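Local coordinates for Cag38821 (Sulfolobus islandicus rod-shaped virus 1, PDB 2X48), which is of unknown function but probably binds DNA through a helix-turn-helix motif, at residues A[25-30]-A[39-44]; A[3-8]-A[12-17]. One frame throughout, in Å; residues are numbered along the deposited sequence.

Contact 1: A[25-30]-A[39-44]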
ATOM      1  N   HIS A  25       1.425  -3.555   3.920  1.00 41.06           N
ATOM      2  CA  HIS A  25       2.235  -4.181   4.989  1.00 43.23           C
ATOM      3  C   HIS A  25       3.708  -3.805   4.891  1.00 42.74           C
ATOM      4  O   HIS A  25       4.330  -3.517   5.917  1.00 43.52           O
ATOM      5  CB  HIS A  25       2.128  -5.717   4.983  1.00 46.77           C
ATOM      6  CG  HIS A  25       0.812  -6.247   5.467  1.00 50.53           C
ATOM      7  ND1 HIS A  25       0.418  -7.554   5.258  1.00 55.31           N
ATOM      8  CD2 HIS A  25      -0.204  -5.651   6.139  1.00 51.53           C
ATOM      9  CE1 HIS A  25      -0.777  -7.741   5.792  1.00 57.84           C
ATOM     10  NE2 HIS A  25      -1.176  -6.602   6.331  1.00 55.55           N
ATOM     11  N   GLU A  26       4.266  -3.824   3.678  1.00 42.79           N
ATOM     12  CA  GLU A  26       5.680  -3.459   3.482  1.00 43.57           C
ATOM     13  C   GLU A  26       5.938  -2.001   3.824  1.00 41.02           C
ATOM     14  O   GLU A  26       6.942  -1.667   4.447  1.00 42.35           O
ATOM     15  CB  GLU A  26       6.170  -3.732   2.051  1.00 45.38           C
ATOM     16  CG  GLU A  26       6.789  -5.122   1.844  1.00 50.65           C
ATOM     17  CD  GLU A  26       7.985  -5.141   0.883  1.00 55.78           C
ATOM     18  OE1 GLU A  26       8.275  -6.244   0.372  1.00 61.44           O
ATOM     19  OE2 GLU A  26       8.642  -4.088   0.643  1.00 54.55           O
ATOM     20  N   LEU A  27       5.046  -1.126   3.402  1.00 38.65           N
ATOM     21  CA  LEU A  27       5.284   0.299   3.585  1.00 37.53           C
ATOM     22  C   LEU A  27       5.190   0.668   5.070  1.00 37.01           C
ATOM     23  O   LEU A  27       5.952   1.506   5.564  1.00 37.40           O
ATOM     24  CB  LEU A  27       4.325   1.121   2.720  1.00 36.31           C
ATOM     25  CG  LEU A  27       4.504   0.934   1.211  1.00 37.49           C
ATOM     26  CD1 LEU A  27       3.376   1.635   0.444  1.00 37.17           C
ATOM     27  CD2 LEU A  27       5.873   1.436   0.730  1.00 38.36           C
ATOM     28  N   ALA A  28       4.273   0.026   5.782  1.00 36.87           N
ATOM     29  CA  ALA A  28       4.139   0.237   7.224  1.00 37.76           C
ATOM     30  C   ALA A  28       5.427  -0.146   7.933  1.00 39.39           C
ATOM     31  O   ALA A  28       5.946   0.612   8.748  1.00 40.28           O
ATOM     32  CB  ALA A  28       2.962  -0.581   7.781  1.00 38.75           C
ATOM     33  N   LYS A  29       5.934  -1.331   7.621  1.00 41.34           N
ATOM     34  CA  LYS A  29       7.197  -1.813   8.193  1.00 44.34           C
ATOM     35  C   LYS A  29       8.354  -0.851   7.884  1.00 44.34           C
ATOM     36  O   LYS A  29       9.273  -0.721   8.682  1.00 46.37           O
ATOM     37  CB  LYS A  29       7.532  -3.229   7.691  1.00 47.12           C
ATOM     38  CG  LYS A  29       6.675  -4.366   8.291  1.00 49.92           C
ATOM     39  CD  LYS A  29       7.139  -5.730   7.783  1.00 54.67           C
ATOM     40  CE  LYS A  29       6.425  -6.899   8.460  1.00 59.55           C
ATOM     41  NZ  LYS A  29       5.130  -7.250   7.796  1.00 59.51           N
ATOM     42  N   MET A  30       8.306  -0.181   6.734  1.00 43.01           N
ATOM     43  CA  MET A  30       9.300   0.821   6.329  0.50 44.06           C
ATOM     44  C   MET A  30       9.039   2.173   6.992  1.00 42.83           C
ATOM     45  O   MET A  30       9.745   3.139   6.736  1.00 44.42           O
ATOM     46  CB  MET A  30       9.276   1.020   4.806  0.50 44.15           C
ATOM     47  CG  MET A  30       9.809  -0.141   3.981  0.50 46.81           C
ATOM     48  SD  MET A  30       9.858   0.284   2.225  0.50 48.04           S
ATOM     49  CE  MET A  30      11.083   1.590   2.233  0.50 51.93           C
ATOM     50  N   ASN A  39      -2.197   7.512   0.066  1.00 59.14           N
ATOM     51  CA  ASN A  39      -1.870   8.242  -1.154  1.00 63.41           C
ATOM     52  C   ASN A  39      -1.055   7.404  -2.123  1.00 61.07           C
ATOM     53  O   ASN A  39      -1.258   7.493  -3.331  1.00 64.79           O
ATOM     54  CB  ASN A  39      -1.144   9.557  -0.847  1.00 66.85           C
ATOM     55  CG  ASN A  39      -2.108  10.674  -0.500  1.00 73.32           C
ATOM     56  OD1 ASN A  39      -2.459  10.853   0.668  1.00 73.79           O
ATOM     57  ND2 ASN A  39      -2.575  11.410  -1.518  1.00 80.80           N
ATOM     58  N   ALA A  40      -0.140   6.595  -1.597  1.00 56.00           N
ATOM     59  CA  ALA A  40       0.721   5.769  -2.441  1.00 54.66           C
ATOM     60  C   ALA A  40      -0.066   4.707  -3.221  1.00 54.90           C
ATOM     61  O   ALA A  40       0.279   4.400  -4.364  1.00 56.77           O
ATOM     62  CB  ALA A  40       1.809   5.113  -1.607  1.00 50.75           C
ATOM     63  N   LEU A  41      -1.121   4.176  -2.599  1.00 54.05           N
ATOM     64  CA  LEU A  41      -1.912   3.064  -3.146  1.00 55.16           C
ATOM     65  C   LEU A  41      -3.222   3.507  -3.821  1.00 60.29           C
ATOM     66  O   LEU A  41      -3.851   2.727  -4.548  1.00 62.87           O
ATOM     67  CB  LEU A  41      -2.249   2.056  -2.033  1.00 52.86           C
ATOM     68  CG  LEU A  41      -1.109   1.410  -1.233  1.00 49.37           C
ATOM     69  CD1 LEU A  41      -1.653   0.337  -0.316  1.00 49.56           C
ATOM     70  CD2 LEU A  41      -0.063   0.826  -2.144  1.00 49.45           C
ATOM     71  N   GLY A  42      -3.647   4.741  -3.571  1.00 62.99           N
ATOM     72  CA  GLY A  42      -4.870   5.260  -4.178  1.00 69.52           C
ATOM     73  C   GLY A  42      -6.134   4.749  -3.517  1.00 71.05           C
ATOM     74  O   GLY A  42      -7.180   4.625  -4.163  1.00 76.75           O
ATOM     75  N   VAL A  43      -6.032   4.462  -2.223  1.00 67.00           N
ATOM     76  CA  VAL A  43      -7.177   4.080  -1.405  1.00 69.23           C
ATOM     77  C   VAL A  43      -7.348   5.073  -0.252  1.00 69.67           C
ATOM     78  O   VAL A  43      -6.582   6.032  -0.124  1.00 68.48           O
ATOM     79  CB  VAL A  43      -7.030   2.640  -0.853  1.00 66.01           C
ATOM     80  CG1 VAL A  43      -6.916   1.650  -1.997  1.00 67.02           C
ATOM     81  CG2 VAL A  43      -5.834   2.533   0.087  1.00 60.01           C
ATOM     82  N   SER A  44      -8.373   4.848   0.566  1.00 72.56           N
ATOM     83  CA  SER A  44      -8.637   5.693   1.726  1.00 73.99           C
ATOM     84  C   SER A  44      -7.829   5.227   2.931  1.00 68.20           C
ATOM     85  O   SER A  44      -7.300   4.119   2.952  1.00 64.31           O
ATOM     86  CB  SER A  44     -10.127   5.690   2.068  1.00 81.19           C
ATOM     87  OG  SER A  44     -10.544   4.416   2.516  1.00 80.76           O
TER
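No ring, amide or carboxylate has a face or edge in the meeting of L27 with A40 and L41; methyl groups alone make the contact. On one side is the CD1 methyl of L27, near the end of helix 17-29. On the other are the CB of A40 and the CD2 methyl of L41, in the last turn of helix 34-41. The L27 side chain extends toward helix 34-41, with CG anti to its carbonyl carbon (chi1 -64°) and CD1 carried on anti to CA. That places CD1 4.3 Å from A40 CB and 4.4 Å from L41 CD2, so that it faces two consecutive residues at once. L41 uses its CD2 methyl; its side chain also packs on L20, V23 and A24 of helix 17-29. The backbones stay well apart, with 9.3 Å between the CA atoms of L27 and A40.

Just beyond L41 the helix ends: G42 takes a positive phi of 77°, and S44 caps the next helix, 45-52, through its OG and K47 N, a weak bond. This is the turn of a helix-turn-helix, and the V43 side chain packs on L20 and V48. L27 also packs on I37 and V7.

With 72 Å² buried and every touching atom a carbon, the contact has no directional bond to fix its geometry. It is held by the hydrophobic effect and dispersion, and the shapes of the surrounding side chains in the core probably set the positions of the leucines.

Contact 2: A[3-8]-A[12-17]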
ATOM      1  N   LYS A   3      -1.356  -2.229 -12.404  1.00 64.66           N
ATOM      2  CA  LYS A   3      -0.928  -0.930 -11.869  1.00 58.54           C
ATOM      3  C   LYS A   3       0.412  -1.060 -11.124  1.00 53.76           C
ATOM      4  O   LYS A   3       0.626  -2.027 -10.390  1.00 53.74           O
ATOM      5  CB  LYS A   3      -2.058  -0.413 -10.960  1.00 57.57           C
ATOM      6  CG  LYS A   3      -1.726   0.565  -9.843  1.00 54.39           C
ATOM      7  CD  LYS A   3      -3.021   0.862  -9.043  1.00 60.23           C
ATOM      8  CE  LYS A   3      -2.780   1.663  -7.753  1.00 62.25           C
ATOM      9  NZ  LYS A   3      -4.013   1.878  -6.940  1.00 71.55           N
ATOM     10  N   GLU A   4       1.312  -0.097 -11.317  1.00 53.02           N
ATOM     11  CA  GLU A   4       2.657  -0.152 -10.718  1.00 50.44           C
ATOM     12  C   GLU A   4       2.920   1.008  -9.743  1.00 46.44           C
ATOM     13  O   GLU A   4       2.848   2.169 -10.127  1.00 50.56           O
ATOM     14  CB  GLU A   4       3.710  -0.143 -11.824  1.00 58.38           C
ATOM     15  CG  GLU A   4       5.121  -0.424 -11.344  1.00 60.29           C
ATOM     16  CD  GLU A   4       6.176  -0.074 -12.377  1.00 74.01           C
ATOM     17  OE1 GLU A   4       6.075  -0.524 -13.545  1.00 85.89           O
ATOM     18  OE2 GLU A   4       7.115   0.657 -12.006  1.00 76.05           O
ATOM     19  N   ILE A   5       3.262   0.683  -8.497  1.00 42.24           N
ATOM     20  CA  ILE A   5       3.429   1.690  -7.435  1.00 41.82           C
ATOM     21  C   ILE A   5       4.907   1.957  -7.108  1.00 42.01           C
ATOM     22  O   ILE A   5       5.650   1.043  -6.755  1.00 41.13           O
ATOM     23  CB  ILE A   5       2.693   1.244  -6.144  1.00 42.25           C
ATOM     24  CG1 ILE A   5       1.214   0.968  -6.472  1.00 44.69           C
ATOM     25  CG2 ILE A   5       2.857   2.288  -5.050  1.00 45.54           C
ATOM     26  CD1 ILE A   5       0.308   0.830  -5.296  1.00 50.26           C
ATOM     27  N   GLN A   6       5.333   3.210  -7.225  1.00 46.69           N
ATOM     28  CA  GLN A   6       6.743   3.570  -7.008  1.00 49.17           C
ATOM     29  C   GLN A   6       6.936   4.307  -5.688  1.00 50.51           C
ATOM     30  O   GLN A   6       6.426   5.419  -5.498  1.00 57.12           O
ATOM     31  CB  GLN A   6       7.305   4.396  -8.181  1.00 58.69           C
ATOM     32  CG  GLN A   6       8.548   5.221  -7.814  1.00 67.35           C
ATOM     33  CD  GLN A   6       9.634   5.196  -8.865  1.00 78.91           C
ATOM     34  OE1 GLN A   6       9.538   5.861  -9.908  1.00 93.41           O
ATOM     35  NE2 GLN A   6      10.696   4.442  -8.585  1.00 77.75           N
ATOM     36  N   VAL A   7       7.682   3.662  -4.789  1.00 47.80           N
ATOM     37  CA  VAL A   7       8.128   4.258  -3.525  1.00 51.58           C
ATOM     38  C   VAL A   7       9.646   4.149  -3.445  1.00 52.99           C
ATOM     39  O   VAL A   7      10.177   3.042  -3.366  1.00 50.99           O
ATOM     40  CB  VAL A   7       7.509   3.538  -2.309  1.00 51.64           C
ATOM     41  CG1 VAL A   7       8.198   3.974  -1.003  1.00 58.56           C
ATOM     42  CG2 VAL A   7       6.012   3.806  -2.246  1.00 53.73           C
ATOM     43  N   GLN A   8      10.332   5.291  -3.456  1.00 59.91           N
ATOM     44  CA  GLN A   8      11.801   5.329  -3.406  1.00 64.12           C
ATOM     45  C   GLN A   8      12.365   4.424  -4.503  1.00 62.26           C
ATOM     46  O   GLN A   8      11.978   4.582  -5.658  1.00 64.37           O
ATOM     47  CB  GLN A   8      12.327   4.965  -2.006  1.00 64.88           C
ATOM     48  CG  GLN A   8      12.004   6.004  -0.917  1.00 73.12           C
ATOM     49  CD  GLN A   8      12.951   7.222  -0.922  1.00 85.43           C
ATOM     50  OE1 GLN A   8      13.463   7.639  -1.967  1.00 89.06           O
ATOM     51  NE2 GLN A   8      13.179   7.791   0.257  1.00 94.20           N
ATOM     52  N   TYR A  12       6.274  -1.754  -6.845  1.00 50.57           N
ATOM     53  CA  TYR A  12       5.411  -2.893  -6.567  1.00 48.20           C
ATOM     54  C   TYR A  12       4.388  -3.050  -7.689  1.00 51.33           C
ATOM     55  O   TYR A  12       3.679  -2.101  -8.016  1.00 54.12           O
ATOM     56  CB  TYR A  12       4.702  -2.697  -5.223  1.00 45.81           C
ATOM     57  CG  TYR A  12       5.632  -2.374  -4.070  1.00 45.33           C
ATOM     58  CD1 TYR A  12       6.024  -1.058  -3.804  1.00 47.06           C
ATOM     59  CD2 TYR A  12       6.118  -3.383  -3.246  1.00 45.55           C
ATOM     60  CE1 TYR A  12       6.883  -0.764  -2.738  1.00 48.08           C
ATOM     61  CE2 TYR A  12       6.969  -3.101  -2.181  1.00 47.26           C
ATOM     62  CZ  TYR A  12       7.350  -1.793  -1.932  1.00 48.04           C
ATOM     63  OH  TYR A  12       8.205  -1.535  -0.887  1.00 51.08           O
ATOM     64  N   TYR A  13       4.334  -4.240  -8.284  1.00 53.01           N
ATOM     65  CA  TYR A  13       3.374  -4.542  -9.347  1.00 57.60           C
ATOM     66  C   TYR A  13       2.086  -5.068  -8.699  1.00 55.02           C
ATOM     67  O   TYR A  13       2.084  -6.144  -8.090  1.00 53.71           O
ATOM     68  CB  TYR A  13       3.931  -5.589 -10.322  1.00 63.29           C
ATOM     69  CG  TYR A  13       5.104  -5.130 -11.187  1.00 69.02           C
ATOM     70  CD1 TYR A  13       6.354  -4.838 -10.630  1.00 66.89           C
ATOM     71  CD2 TYR A  13       4.976  -5.032 -12.574  1.00 80.40           C
ATOM     72  CE1 TYR A  13       7.425  -4.434 -11.427  1.00 73.02           C
ATOM     73  CE2 TYR A  13       6.046  -4.628 -13.379  1.00 87.76           C
ATOM     74  CZ  TYR A  13       7.265  -4.330 -12.795  1.00 83.87           C
ATOM     75  OH  TYR A  13       8.318  -3.936 -13.592  1.00 92.90           O
ATOM     76  N   VAL A  14       1.004  -4.300  -8.839  1.00 56.35           N
ATOM     77  CA  VAL A  14      -0.289  -4.595  -8.209  1.00 55.04           C
ATOM     78  C   VAL A  14      -1.267  -5.094  -9.260  1.00 60.43           C
ATOM     79  O   VAL A  14      -1.438  -4.468 -10.300  1.00 66.42           O
ATOM     80  CB  VAL A  14      -0.872  -3.322  -7.551  1.00 54.95           C
ATOM     81  CG1 VAL A  14      -2.367  -3.430  -7.356  1.00 57.01           C
ATOM     82  CG2 VAL A  14      -0.168  -3.049  -6.241  1.00 50.90           C
ATOM     83  N   GLU A  15      -1.907  -6.219  -8.980  1.00 60.31           N
ATOM     84  CA  GLU A  15      -2.824  -6.860  -9.926  1.00 66.40           C
ATOM     85  C   GLU A  15      -4.202  -7.162  -9.298  1.00 66.32           C
ATOM     86  O   GLU A  15      -5.125  -7.580  -9.991  1.00 71.78           O
ATOM     87  CB  GLU A  15      -2.170  -8.161 -10.404  1.00 69.92           C
ATOM     88  CG  GLU A  15      -2.225  -8.413 -11.894  1.00 79.21           C
ATOM     89  CD  GLU A  15      -1.225  -9.469 -12.348  1.00 84.51           C
ATOM     90  OE1 GLU A  15      -0.158  -9.612 -11.707  1.00 80.28           O
ATOM     91  OE2 GLU A  15      -1.501 -10.151 -13.361  1.00 95.16           O
ATOM     92  N   SER A  16      -4.324  -6.944  -7.988  1.00 61.74           N
ATOM     93  CA  SER A  16      -5.484  -7.366  -7.198  1.00 62.93           C
ATOM     94  C   SER A  16      -5.417  -6.685  -5.833  1.00 60.05           C
ATOM     95  O   SER A  16      -4.401  -6.070  -5.487  1.00 56.81           O
ATOM     96  CB  SER A  16      -5.472  -8.883  -6.990  1.00 65.68           C
ATOM     97  OG  SER A  16      -4.460  -9.260  -6.064  1.00 63.84           O
ATOM     98  N   GLU A  17      -6.487  -6.808  -5.051  1.00 62.81           N
ATOM     99  CA  GLU A  17      -6.529  -6.190  -3.724  1.00 63.25           C
ATOM    100  C   GLU A  17      -5.589  -6.903  -2.740  1.00 63.05           C
ATOM    101  O   GLU A  17      -5.034  -6.260  -1.854  1.00 62.96           O
ATOM    102  CB  GLU A  17      -7.964  -6.124  -3.173  1.00 68.83           C
ATOM    103  CG  GLU A  17      -8.095  -5.186  -1.968  1.00 72.06           C
ATOM    104  CD  GLU A  17      -9.522  -4.987  -1.472  1.00 79.86           C
ATOM    105  OE1 GLU A  17     -10.446  -5.695  -1.930  1.00 83.24           O
ATOM    106  OE2 GLU A  17      -9.714  -4.107  -0.607  1.00 84.92           O
TER
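The N-terminal beta hairpin pairs strand 3-7 with strand 10-14, and this contact is its ladder. K3 with V14 and I5 with Y12 are antiparallel hydrogen-bonded pairs; E4 with Y13, between them, is non-hydrogen-bonded. The I5-Y12 pair is doubly bonded: I5 N gives a nearly straight bond to Y12 O (2.9 Å, 175°), and Y12 N returns one to I5 O (2.9 Å). At the open end V14 N reaches K3 O at 2.8 Å, but the reciprocal K3 N to V14 O is weak and bent. E4 CA adds a C-H...O contact to Y12 O.

On one face the carboxylate of E4 runs beside the ring of Y13, their planes 27° apart, with OE1 4.1 Å from Y13 CZ. On the other, I5 CD1 meets V14 CG2 at 4.0 Å. The Y12 ring has I5 O and V7 CB at its edge, with CD1 3.6 Å from I5 O.

This second face lies against helix 17-29: V7 and Y12 touch L27, V14 touches L20, and Y12 OH is hydrogen-bonded to E26 OE2. K3 NZ is hydrogen-bonded to L41 O, at the end of helix 34-41.

In the fold
Both segments of contact 2 come before those of contact 1 in the sequence: the hairpin comes first along the chain, which runs from strand 10-14 into helix 17-29, and then continues through helix 34-41 and the turn to helix 45-52. The centres of the two contacts lie about 10 Å apart, contact 1 about 3 Å and contact 2 about 8 Å from the centre of the chain. They meet directly where I5 packs on the end of helix 34-41, so hairpin and helices share one hydrophobic core, with one hydrogen bond from each strand to a helix: K3 to L41, Y12 to E26. The hairpin thus backs a three-helix bundle whose last two helices form the helix-turn-helix, an arrangement consistent with helix 45-52 reading DNA.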